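Local coordinates for protein oligogalacturonate-specific porin KdgM (Dickeya dadantii, PDB 4FQE) that forms a monomeric outer-membrane beta-barrel porin specific for oligogalacturonides and is required for full virulence, at residues D103-F115 with K130-F142. Sequence-based numbering, arbitrary orientation. Where two conformers were deposited one is given.
With C8E ((hydroxyethyloxy)tri(ethyloxy)octane), chain E; C8E ((hydroxyethyloxy)tri(ethyloxy)octane), chain H.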
ATOM      1  N   ASP A 103      14.324  -9.545 -12.574  1.00 34.54           N
ATOM      2  CA  ASP A 103      14.808  -9.386 -11.205  1.00 35.50           C
ATOM      3  C   ASP A 103      14.593  -7.963 -10.650  1.00 33.84           C
ATOM      4  O   ASP A 103      14.470  -7.788  -9.449  1.00 32.22           O
ATOM      5  CB  ASP A 103      16.290  -9.741 -11.130  1.00 37.40           C
ATOM      6  CG  ASP A 103      16.537 -11.227 -11.233  1.00 39.85           C
ATOM      7  OD1 ASP A 103      17.695 -11.594 -11.504  1.00 43.06           O
ATOM      8  OD2 ASP A 103      15.580 -12.034 -11.077  1.00 41.39           O
ATOM      9  N   ASP A 104      14.525  -6.977 -11.545  1.00 33.39           N
ATOM     10  CA  ASP A 104      14.322  -5.565 -11.175  1.00 32.43           C
ATOM     11  C   ASP A 104      12.895  -5.029 -11.377  1.00 30.41           C
ATOM     12  O   ASP A 104      12.550  -3.938 -10.893  1.00 28.35           O
ATOM     13  CB  ASP A 104      15.266  -4.695 -11.994  1.00 34.20           C
ATOM     14  CG  ASP A 104      16.719  -5.108 -11.859  1.00 37.20           C
ATOM     15  OD1 ASP A 104      17.095  -5.582 -10.766  1.00 40.09           O
ATOM     16  OD2 ASP A 104      17.497  -4.910 -12.828  1.00 39.36           O
ATOM     17  N   LEU A 105      12.070  -5.770 -12.103  1.00 29.01           N
ATOM     18  CA  LEU A 105      10.778  -5.263 -12.550  1.00 27.92           C
ATOM     19  C   LEU A 105       9.660  -6.181 -12.127  1.00 27.15           C
ATOM     20  O   LEU A 105       9.694  -7.362 -12.463  1.00 27.83           O
ATOM     21  CB  LEU A 105      10.758  -5.148 -14.074  1.00 28.15           C
ATOM     22  CG  LEU A 105       9.475  -4.616 -14.724  1.00 27.65           C
ATOM     23  CD1 LEU A 105       9.230  -3.202 -14.218  1.00 27.14           C
ATOM     24  CD2 LEU A 105       9.610  -4.599 -16.247  1.00 28.21           C
ATOM     25  N   SER A 106       8.673  -5.646 -11.414  1.00 25.89           N
ATOM     26  CA  SER A 106       7.511  -6.444 -11.027  1.00 25.42           C
ATOM     27  C   SER A 106       6.201  -5.745 -11.334  1.00 24.54           C
ATOM     28  O   SER A 106       6.127  -4.511 -11.413  1.00 24.39           O
ATOM     29  CB  SER A 106       7.573  -6.875  -9.559  1.00 25.73           C
ATOM     30  OG  SER A 106       7.794  -5.773  -8.713  1.00 26.71           O
ATOM     31  N   VAL A 107       5.157  -6.552 -11.516  1.00 24.22           N
ATOM     32  CA  VAL A 107       3.818  -6.044 -11.760  1.00 23.46           C
ATOM     33  C   VAL A 107       2.848  -6.757 -10.846  1.00 22.85           C
ATOM     34  O   VAL A 107       3.008  -7.932 -10.575  1.00 23.31           O
ATOM     35  CB  VAL A 107       3.415  -6.158 -13.241  1.00 23.72           C
ATOM     36  CG1 VAL A 107       4.369  -5.311 -14.117  1.00 24.27           C
ATOM     37  CG2 VAL A 107       3.427  -7.587 -13.723  1.00 24.89           C
ATOM     38  N   ALA A 108       1.873  -6.042 -10.313  1.00 22.25           N
ATOM     39  CA  ALA A 108       0.854  -6.701  -9.459  1.00 21.92           C
ATOM     40  C   ALA A 108      -0.520  -6.186  -9.800  1.00 21.93           C
ATOM     41  O   ALA A 108      -0.670  -5.099 -10.356  1.00 21.98           O
ATOM     42  CB  ALA A 108       1.179  -6.524  -7.980  1.00 21.05           C
ATOM     43  N   LEU A 109      -1.526  -6.983  -9.488  1.00 22.40           N
ATOM     44  CA  LEU A 109      -2.892  -6.575  -9.608  1.00 22.66           C
ATOM     45  C   LEU A 109      -3.609  -7.052  -8.339  1.00 22.56           C
ATOM     46  O   LEU A 109      -3.414  -8.186  -7.883  1.00 21.77           O
ATOM     47  CB  LEU A 109      -3.530  -7.138 -10.876  1.00 23.51           C
ATOM     48  CG  LEU A 109      -4.952  -6.662 -11.194  1.00 24.15           C
ATOM     49  CD1 LEU A 109      -4.974  -5.178 -11.496  1.00 24.59           C
ATOM     50  CD2 LEU A 109      -5.577  -7.447 -12.340  1.00 25.87           C
ATOM     51  N   ARG A 110      -4.378  -6.138  -7.755  1.00 22.42           N
ATOM     52  CA  ARG A 110      -5.117  -6.418  -6.517  1.00 22.26           C
ATOM     53  C   ARG A 110      -6.578  -6.118  -6.717  1.00 22.51           C
ATOM     54  O   ARG A 110      -6.914  -5.032  -7.159  1.00 22.27           O
ATOM     55  CB  ARG A 110      -4.582  -5.578  -5.337  1.00 22.18           C
ATOM     56  CG  ARG A 110      -5.298  -5.918  -3.998  1.00 22.63           C
ATOM     57  CD  ARG A 110      -4.765  -5.071  -2.838  1.00 22.88           C
ATOM     58  NE  ARG A 110      -5.020  -3.661  -3.134  1.00 23.92           N
ATOM     59  CZ  ARG A 110      -4.545  -2.635  -2.446  1.00 24.33           C
ATOM     60  NH1 ARG A 110      -3.804  -2.836  -1.353  1.00 24.47           N
ATOM     61  NH2 ARG A 110      -4.823  -1.401  -2.860  1.00 24.70           N
ATOM     62  N   TYR A 111      -7.439  -7.082  -6.363  1.00 22.91           N
ATOM     63  CA  TYR A 111      -8.891  -6.875  -6.244  1.00 23.53           C
ATOM     64  C   TYR A 111      -9.255  -6.820  -4.758  1.00 22.96           C
ATOM     65  O   TYR A 111      -8.946  -7.737  -4.006  1.00 21.97           O
ATOM     66  CB  TYR A 111      -9.677  -7.987  -6.953  1.00 24.75           C
ATOM     67  CG  TYR A 111     -11.179  -7.923  -6.732  1.00 25.37           C
ATOM     68  CD1 TYR A 111     -11.931  -6.835  -7.178  1.00 25.85           C
ATOM     69  CD2 TYR A 111     -11.837  -8.942  -6.077  1.00 25.96           C
ATOM     70  CE1 TYR A 111     -13.291  -6.780  -6.961  1.00 26.98           C
ATOM     71  CE2 TYR A 111     -13.201  -8.893  -5.848  1.00 26.72           C
ATOM     72  CZ  TYR A 111     -13.917  -7.813  -6.311  1.00 27.05           C
ATOM     73  OH  TYR A 111     -15.262  -7.803  -6.052  1.00 28.88           O
ATOM     74  N   ARG A 112      -9.857  -5.702  -4.347  1.00 23.41           N
ATOM     75  CA  ARG A 112     -10.179  -5.462  -2.949  0.50 23.60           C
ATOM     76  C   ARG A 112     -11.591  -4.891  -2.803  1.00 24.11           C
ATOM     77  O   ARG A 112     -11.780  -3.658  -2.826  1.00 24.70           O
ATOM     78  CB  ARG A 112      -9.137  -4.517  -2.327  0.50 23.49           C
ATOM     79  CG  ARG A 112      -9.306  -4.250  -0.836  0.50 23.64           C
ATOM     80  CD  ARG A 112      -8.150  -3.444  -0.257  0.50 23.71           C
ATOM     81  NE  ARG A 112      -8.128  -2.056  -0.719  0.50 23.99           N
ATOM     82  CZ  ARG A 112      -7.288  -1.129  -0.268  0.50 24.16           C
ATOM     83  NH1 ARG A 112      -6.397  -1.434   0.662  0.50 24.01           N
ATOM     84  NH2 ARG A 112      -7.337   0.110  -0.740  0.50 24.37           N
ATOM     85  N   PRO A 113     -12.584  -5.758  -2.612  1.00 24.90           N
ATOM     86  CA  PRO A 113     -13.891  -5.205  -2.362  1.00 25.90           C
ATOM     87  C   PRO A 113     -13.892  -4.518  -0.993  1.00 27.11           C
ATOM     88  O   PRO A 113     -12.999  -4.765  -0.175  1.00 27.21           O
ATOM     89  CB  PRO A 113     -14.821  -6.423  -2.409  1.00 26.52           C
ATOM     90  CG  PRO A 113     -13.963  -7.592  -2.169  1.00 25.74           C
ATOM     91  CD  PRO A 113     -12.600  -7.237  -2.664  1.00 24.98           C
ATOM     92  N   TYR A 114     -14.843  -3.620  -0.772  1.00 28.93           N
ATOM     93  CA  TYR A 114     -14.995  -3.002   0.540  1.00 30.67           C
ATOM     94  C   TYR A 114     -16.452  -3.121   0.961  1.00 33.49           C
ATOM     95  O   TYR A 114     -17.362  -2.980   0.159  1.00 32.93           O
ATOM     96  CB  TYR A 114     -14.478  -1.542   0.583  1.00 31.07           C
ATOM     97  CG  TYR A 114     -15.170  -0.539  -0.314  1.00 31.93           C
ATOM     98  CD1 TYR A 114     -16.359   0.077   0.077  1.00 33.46           C
ATOM     99  CD2 TYR A 114     -14.610  -0.171  -1.534  1.00 32.66           C
ATOM    100  CE1 TYR A 114     -16.983   1.010  -0.739  1.00 34.66           C
ATOM    101  CE2 TYR A 114     -15.229   0.753  -2.370  1.00 33.36           C
ATOM    102  CZ  TYR A 114     -16.398   1.354  -1.963  1.00 34.24           C
ATOM    103  OH  TYR A 114     -17.012   2.273  -2.785  1.00 35.97           O
ATOM    104  N   PHE A 115     -16.645  -3.482   2.218  1.00 37.29           N
ATOM    105  CA  PHE A 115     -17.973  -3.531   2.821  1.00 40.87           C
ATOM    106  C   PHE A 115     -17.841  -2.566   3.996  1.00 43.78           C
ATOM    107  O   PHE A 115     -17.295  -2.934   5.017  1.00 41.46           O
ATOM    108  CB  PHE A 115     -18.328  -4.971   3.239  1.00 40.87           C
ATOM    109  CG  PHE A 115     -18.133  -6.000   2.148  1.00 40.45           C
ATOM    110  CD1 PHE A 115     -19.170  -6.327   1.278  1.00 41.02           C
ATOM    111  CD2 PHE A 115     -16.905  -6.645   1.983  1.00 39.27           C
ATOM    112  CE1 PHE A 115     -18.993  -7.265   0.274  1.00 41.26           C
ATOM    113  CE2 PHE A 115     -16.716  -7.567   0.975  1.00 39.30           C
ATOM    114  CZ  PHE A 115     -17.761  -7.884   0.110  1.00 40.78           C
ATOM    115  N   LYS A 130     -20.789  -0.229  -0.098  1.00 35.81           N
ATOM    116  CA  LYS A 130     -19.875  -1.231  -0.634  1.00 34.54           C
ATOM    117  C   LYS A 130     -19.453  -0.953  -2.081  1.00 33.56           C
ATOM    118  O   LYS A 130     -20.091  -0.207  -2.810  1.00 33.47           O
ATOM    119  CB  LYS A 130     -20.460  -2.641  -0.548  1.00 35.92           C
ATOM    120  CG  LYS A 130     -21.835  -2.797  -1.156  1.00 38.52           C
ATOM    121  CD  LYS A 130     -22.669  -3.820  -0.395  1.00 39.44           C
ATOM    122  CE  LYS A 130     -22.985  -3.370   1.027  1.00 40.71           C
ATOM    123  NZ  LYS A 130     -24.161  -4.085   1.615  1.00 41.30           N
ATOM    124  N   GLY A 131     -18.373  -1.599  -2.474  1.00 31.52           N
ATOM    125  CA  GLY A 131     -17.778  -1.374  -3.779  1.00 30.98           C
ATOM    126  C   GLY A 131     -16.525  -2.207  -3.881  1.00 29.14           C
ATOM    127  O   GLY A 131     -16.364  -3.229  -3.197  1.00 27.78           O
ATOM    128  N   TYR A 132     -15.618  -1.758  -4.723  1.00 28.38           N
ATOM    129  CA  TYR A 132     -14.346  -2.415  -4.811  1.00 27.60           C
ATOM    130  C   TYR A 132     -13.292  -1.495  -5.372  1.00 26.78           C
ATOM    131  O   TYR A 132     -13.609  -0.518  -6.068  1.00 27.18           O
ATOM    132  CB  TYR A 132     -14.477  -3.682  -5.668  1.00 27.72           C
ATOM    133  CG  TYR A 132     -14.785  -3.449  -7.134  1.00 28.63           C
ATOM    134  CD1 TYR A 132     -13.757  -3.226  -8.050  1.00 28.33           C
ATOM    135  CD2 TYR A 132     -16.085  -3.502  -7.618  1.00 29.87           C
ATOM    136  CE1 TYR A 132     -14.021  -3.030  -9.400  1.00 29.08           C
ATOM    137  CE2 TYR A 132     -16.355  -3.322  -8.982  1.00 30.45           C
ATOM    138  CZ  TYR A 132     -15.320  -3.084  -9.852  1.00 30.22           C
ATOM    139  OH  TYR A 132     -15.552  -2.891 -11.206  1.00 31.88           O
ATOM    140  N   THR A 133     -12.042  -1.795  -5.054  1.00 25.88           N
ATOM    141  CA  THR A 133     -10.940  -1.233  -5.815  1.00 25.87           C
ATOM    142  C   THR A 133     -10.178  -2.283  -6.615  1.00 25.64           C
ATOM    143  O   THR A 133     -10.096  -3.449  -6.228  1.00 25.46           O
ATOM    144  CB  THR A 133      -9.972  -0.445  -4.933  1.00 25.37           C
ATOM    145  OG1 THR A 133      -9.404  -1.320  -3.956  1.00 25.51           O
ATOM    146  CG2 THR A 133     -10.723   0.687  -4.246  1.00 26.03           C
ATOM    147  N   LEU A 134      -9.637  -1.839  -7.749  1.00 26.29           N
ATOM    148  CA  LEU A 134      -8.749  -2.644  -8.564  1.00 26.13           C
ATOM    149  C   LEU A 134      -7.488  -1.791  -8.748  1.00 25.35           C
ATOM    150  O   LEU A 134      -7.547  -0.662  -9.278  1.00 25.81           O
ATOM    151  CB  LEU A 134      -9.424  -3.003  -9.883  1.00 27.56           C
ATOM    152  CG  LEU A 134      -8.826  -4.134 -10.731  1.00 28.88           C
ATOM    153  CD1 LEU A 134      -8.868  -5.477 -10.022  1.00 28.79           C
ATOM    154  CD2 LEU A 134      -9.537  -4.286 -12.094  1.00 30.68           C
ATOM    155  N   THR A 135      -6.370  -2.316  -8.263  1.00 24.26           N
ATOM    156  CA  THR A 135      -5.128  -1.572  -8.156  1.00 23.85           C
ATOM    157  C   THR A 135      -4.076  -2.326  -8.945  1.00 23.72           C
ATOM    158  O   THR A 135      -3.871  -3.517  -8.738  1.00 24.46           O
ATOM    159  CB  THR A 135      -4.688  -1.467  -6.693  1.00 23.49           C
ATOM    160  OG1 THR A 135      -5.753  -0.908  -5.927  1.00 23.59           O
ATOM    161  CG2 THR A 135      -3.454  -0.570  -6.561  1.00 23.07           C
ATOM    162  N   GLY A 136      -3.437  -1.660  -9.880  1.00 23.46           N
ATOM    163  CA  GLY A 136      -2.316  -2.271 -10.570  1.00 23.19           C
ATOM    164  C   GLY A 136      -1.078  -1.511 -10.222  1.00 22.92           C
ATOM    165  O   GLY A 136      -1.153  -0.302 -10.013  1.00 22.81           O
ATOM    166  N   ASN A 137       0.049  -2.218 -10.154  1.00 22.63           N
ATOM    167  CA  ASN A 137       1.318  -1.657  -9.747  1.00 22.53           C
ATOM    168  C   ASN A 137       2.413  -2.130 -10.702  1.00 23.34           C
ATOM    169  O   ASN A 137       2.468  -3.319 -11.071  1.00 22.79           O
ATOM    170  CB  ASN A 137       1.687  -2.132  -8.367  1.00 22.30           C
ATOM    171  CG  ASN A 137       0.817  -1.517  -7.291  1.00 22.35           C
ATOM    172  OD1 ASN A 137      -0.239  -2.045  -6.953  1.00 22.92           O
ATOM    173  ND2 ASN A 137       1.236  -0.361  -6.786  1.00 22.24           N
ATOM    174  N   ILE A 138       3.297  -1.204 -11.058  1.00 23.03           N
ATOM    175  CA  ILE A 138       4.520  -1.543 -11.775  1.00 23.88           C
ATOM    176  C   ILE A 138       5.655  -0.913 -11.008  1.00 23.41           C
ATOM    177  O   ILE A 138       5.605   0.293 -10.691  1.00 23.12           O
ATOM    178  CB  ILE A 138       4.562  -0.988 -13.204  1.00 24.73           C
ATOM    179  CG1 ILE A 138       3.295  -1.357 -13.950  1.00 25.60           C
ATOM    180  CG2 ILE A 138       5.833  -1.474 -13.921  1.00 25.52           C
ATOM    181  CD1 ILE A 138       3.291  -0.888 -15.394  1.00 26.40           C
ATOM    182  N   ASP A 139       6.644  -1.725 -10.669  1.00 23.65           N
ATOM    183  CA  ASP A 139       7.740  -1.296  -9.809  1.00 24.20           C
ATOM    184  C   ASP A 139       9.074  -1.704 -10.386  1.00 24.38           C
ATOM    185  O   ASP A 139       9.284  -2.858 -10.760  1.00 24.56           O
ATOM    186  CB  ASP A 139       7.592  -1.880  -8.406  1.00 24.70           C
ATOM    187  CG  ASP A 139       6.348  -1.365  -7.681  1.00 25.62           C
ATOM    188  OD1 ASP A 139       5.396  -2.130  -7.447  1.00 27.70           O
ATOM    189  OD2 ASP A 139       6.285  -0.186  -7.385  1.00 27.16           O
ATOM    190  N   TYR A 140       9.982  -0.744 -10.443  1.00 24.70           N
ATOM    191  CA  TYR A 140      11.266  -0.947 -11.091  1.00 25.13           C
ATOM    192  C   TYR A 140      12.386  -0.482 -10.190  1.00 25.11           C
ATOM    193  O   TYR A 140      12.391   0.665  -9.732  1.00 24.53           O
ATOM    194  CB  TYR A 140      11.309  -0.188 -12.412  1.00 25.93           C
ATOM    195  CG  TYR A 140      12.658  -0.303 -13.107  1.00 26.80           C
ATOM    196  CD1 TYR A 140      13.457   0.810 -13.324  1.00 27.20           C
ATOM    197  CD2 TYR A 140      13.141  -1.542 -13.499  1.00 27.74           C
ATOM    198  CE1 TYR A 140      14.701   0.698 -13.950  1.00 28.07           C
ATOM    199  CE2 TYR A 140      14.372  -1.669 -14.119  1.00 28.31           C
ATOM    200  CZ  TYR A 140      15.143  -0.551 -14.337  1.00 28.88           C
ATOM    201  OH  TYR A 140      16.362  -0.687 -14.939  1.00 29.95           O
ATOM    202  N   THR A 141      13.301  -1.382  -9.887  1.00 25.43           N
ATOM    203  CA  THR A 141      14.429  -1.061  -9.036  1.00 25.90           C
ATOM    204  C   THR A 141      15.671  -0.819  -9.862  1.00 26.83           C
ATOM    205  O   THR A 141      15.978  -1.579 -10.787  1.00 26.35           O
ATOM    206  CB  THR A 141      14.655  -2.173  -8.015  1.00 27.04           C
ATOM    207  OG1 THR A 141      13.457  -2.319  -7.238  1.00 26.45           O
ATOM    208  CG2 THR A 141      15.812  -1.848  -7.094  1.00 27.13           C
ATOM    209  N   PHE A 142      16.352   0.282  -9.558  1.00 27.32           N
ATOM    210  CA  PHE A 142      17.539   0.638 -10.305  1.00 28.34           C
ATOM    211  C   PHE A 142      18.623   1.138  -9.363  1.00 29.04           C
ATOM    212  O   PHE A 142      18.350   1.616  -8.238  1.00 27.64           O
ATOM    213  CB  PHE A 142      17.198   1.675 -11.384  1.00 28.40           C
ATOM    214  CG  PHE A 142      16.643   2.986 -10.857  1.00 27.65           C
ATOM    215  CD1 PHE A 142      15.306   3.104 -10.514  1.00 26.81           C
ATOM    216  CD2 PHE A 142      17.448   4.116 -10.782  1.00 27.69           C
ATOM    217  CE1 PHE A 142      14.788   4.305 -10.086  1.00 26.29           C
ATOM    218  CE2 PHE A 142      16.935   5.322 -10.368  1.00 27.22           C
ATOM    219  CZ  PHE A 142      15.596   5.410  -9.995  1.00 26.90           C
TER
HETATM  220  C1  C8E E 304      -3.842 -11.835 -10.174  1.00 62.96           C
HETATM  221  C2  C8E E 304      -5.078 -12.475  -9.570  1.00 65.05           C
HETATM  222  C3  C8E E 304      -5.868 -11.506  -8.696  1.00 63.15           C
HETATM  223  C4  C8E E 304      -6.339 -10.290  -9.479  1.00 62.11           C
HETATM  224  C5  C8E E 304      -7.839 -10.046  -9.355  1.00 61.39           C
HETATM  225  C6  C8E E 304      -8.658 -11.134 -10.062  1.00 61.04           C
HETATM  226  C7  C8E E 304      -9.918 -10.662 -10.807  1.00 61.66           C
HETATM  227  C8  C8E E 304     -10.078  -9.158 -11.032  1.00 60.83           C
HETATM  228  O9  C8E E 304     -11.318  -8.855 -11.680  1.00 63.50           O
HETATM  229  C10 C8E E 304     -11.500  -7.464 -11.974  1.00 67.06           C
HETATM  230  C11 C8E E 304     -12.914  -6.994 -11.649  1.00 70.10           C
HETATM  231  O12 C8E E 304     -13.284  -5.923 -12.533  1.00 77.29           O
HETATM  232  C13 C8E E 304     -13.896  -6.381 -13.748  1.00 84.43           C
HETATM  233  C14 C8E E 304     -13.631  -5.442 -14.928  1.00 88.00           C
HETATM  234  O15 C8E E 304     -12.258  -5.021 -14.976  1.00 87.76           O
HETATM  235  C16 C8E E 304     -12.140  -3.634 -15.313  1.00 86.01           C
HETATM  236  C17 C8E E 304     -10.679  -3.220 -15.518  1.00 84.51           C
HETATM  237  O18 C8E E 304     -10.536  -1.800 -15.369  1.00 80.86           O
HETATM  238  C19 C8E E 304     -11.182  -1.033 -16.391  1.00 81.61           C
HETATM  239  C20 C8E E 304     -12.491  -0.446 -15.859  1.00 80.41           C
HETATM  240  O21 C8E E 304     -13.624  -0.824 -16.654  1.00 79.45           O
HETATM  241  C1  C8E H 307     -11.353 -10.346  -2.619  1.00 53.60           C
HETATM  242  C2  C8E H 307     -12.148 -11.585  -2.297  1.00 55.77           C
HETATM  243  C3  C8E H 307     -11.303 -12.808  -2.619  1.00 55.74           C
HETATM  244  C4  C8E H 307     -10.041 -12.857  -1.768  1.00 56.31           C
HETATM  245  C5  C8E H 307     -10.073 -13.977  -0.748  1.00 58.51           C
HETATM  246  C6  C8E H 307     -10.836 -13.523   0.487  1.00 60.66           C
HETATM  247  C7  C8E H 307      -9.909 -13.190   1.645  1.00 63.39           C
HETATM  248  C8  C8E H 307     -10.691 -13.044   2.950  1.00 66.74           C
HETATM  249  O9  C8E H 307     -10.732 -14.296   3.641  1.00 72.38           O
HETATM  250  C10 C8E H 307     -11.492 -14.258   4.854  1.00 70.27           C
HETATM  251  C11 C8E H 307     -10.819 -15.145   5.903  1.00 71.30           C
HETATM  252  O12 C8E H 307     -10.059 -14.379   6.837  1.00 72.87           O
HETATM  253  C13 C8E H 307      -9.014 -15.103   7.497  1.00 73.26           C
HETATM  254  C14 C8E H 307      -7.717 -15.032   6.687  1.00 74.48           C
HETATM  255  O15 C8E H 307      -6.589 -14.630   7.478  1.00 75.93           O
HETATM  256  C16 C8E H 307      -5.362 -15.332   7.203  1.00 73.99           C
HETATM  257  C17 C8E H 307      -4.632 -14.802   5.975  1.00 69.22           C
HETATM  258  O18 C8E H 307      -5.007 -15.557   4.814  1.00 67.31           O
HETATM  259  C19 C8E H 307      -5.823 -14.838   3.893  1.00 67.19           C
HETATM  260  C20 C8E H 307      -7.041 -15.661   3.499  1.00 69.25           C
HETATM  261  O21 C8E H 307      -8.235 -14.877   3.587  1.00 72.65           O
HETATM  262  O   HOH W   1       4.766  -4.364  -8.336  1.00 43.56           O
HETATM  263  O   HOH W   2      -7.190  -2.819  -4.937  1.00 35.02           O
HETATM  264  O   HOH W   3     -10.950  -1.353  -1.585  1.00 38.68           O
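Arg-110 and Thr-135 are joined by three direct hydrogen bonds: each backbone N donates to the other's O, and Arg-110 NH2 reaches Thr-135 OG1 at 3.2 Å, with OG1 17° out of the guanidinium plane. Arg-110 bends at chi3 (61°) and runs alongside Thr-135; a water accepts from its NE and donates to Arg-110 O and to Thr-135 OG1, the latter at 2.6 Å, while also bonding Thr-133 OG1. A second water does part of the same for Arg-112, accepting from its NE at 3.0 Å, donating to Arg-112 O and bonding Thr-133 OG1. That hydroxyl thus has two water partners. The two guanidinium groups overlap, Arg-112 CZ lying 3.5 Å above the plane of Arg-110, offset toward its rim.

Eleven backbone bonds run from Thr-141 N with Asp-104 O to Gly-131 N with Tyr-114 O, the antiparallel ladder of a transmembrane barrel. Pro-113 falls at a non-hydrogen-bonded position opposite Tyr-132, so its missing N-H costs this ladder nothing. Beyond it, Tyr-114 holds CG between its backbone N and carbonyl carbon (chi1 62°), which lays the ring over Gly-131, whose CA is 3.8 Å from the centroid, over the face of the ring, a CH-pi contact. Toward the Asp-104 end, a water donates to Asp-139 OD1 and weakly bonds Ser-106 OG.

The opposite face of the sheet, with Leu-105, Val-107, Leu-109 and Leu-134, is largely apolar and aromatic: Leu-105 CD1 meets Ile-138 CG2 at 3.8 Å, and Tyr-111 CE1 packs on Tyr-132 CB at 3.6 Å. Detergent chains touch Tyr-111, Pro-113 and Leu-134 here, consistent with a lipid-facing wall.

Glu-153 and Glu-151 of strand 146-157 accept from Thr-135 OG1 and Asn-137 ND2, while strand 90-100 hydrogen-bonds the other edge of 105-115, so the pair lies between strands 90-100 and 146-157 in the closed twelve-stranded antiparallel barrel.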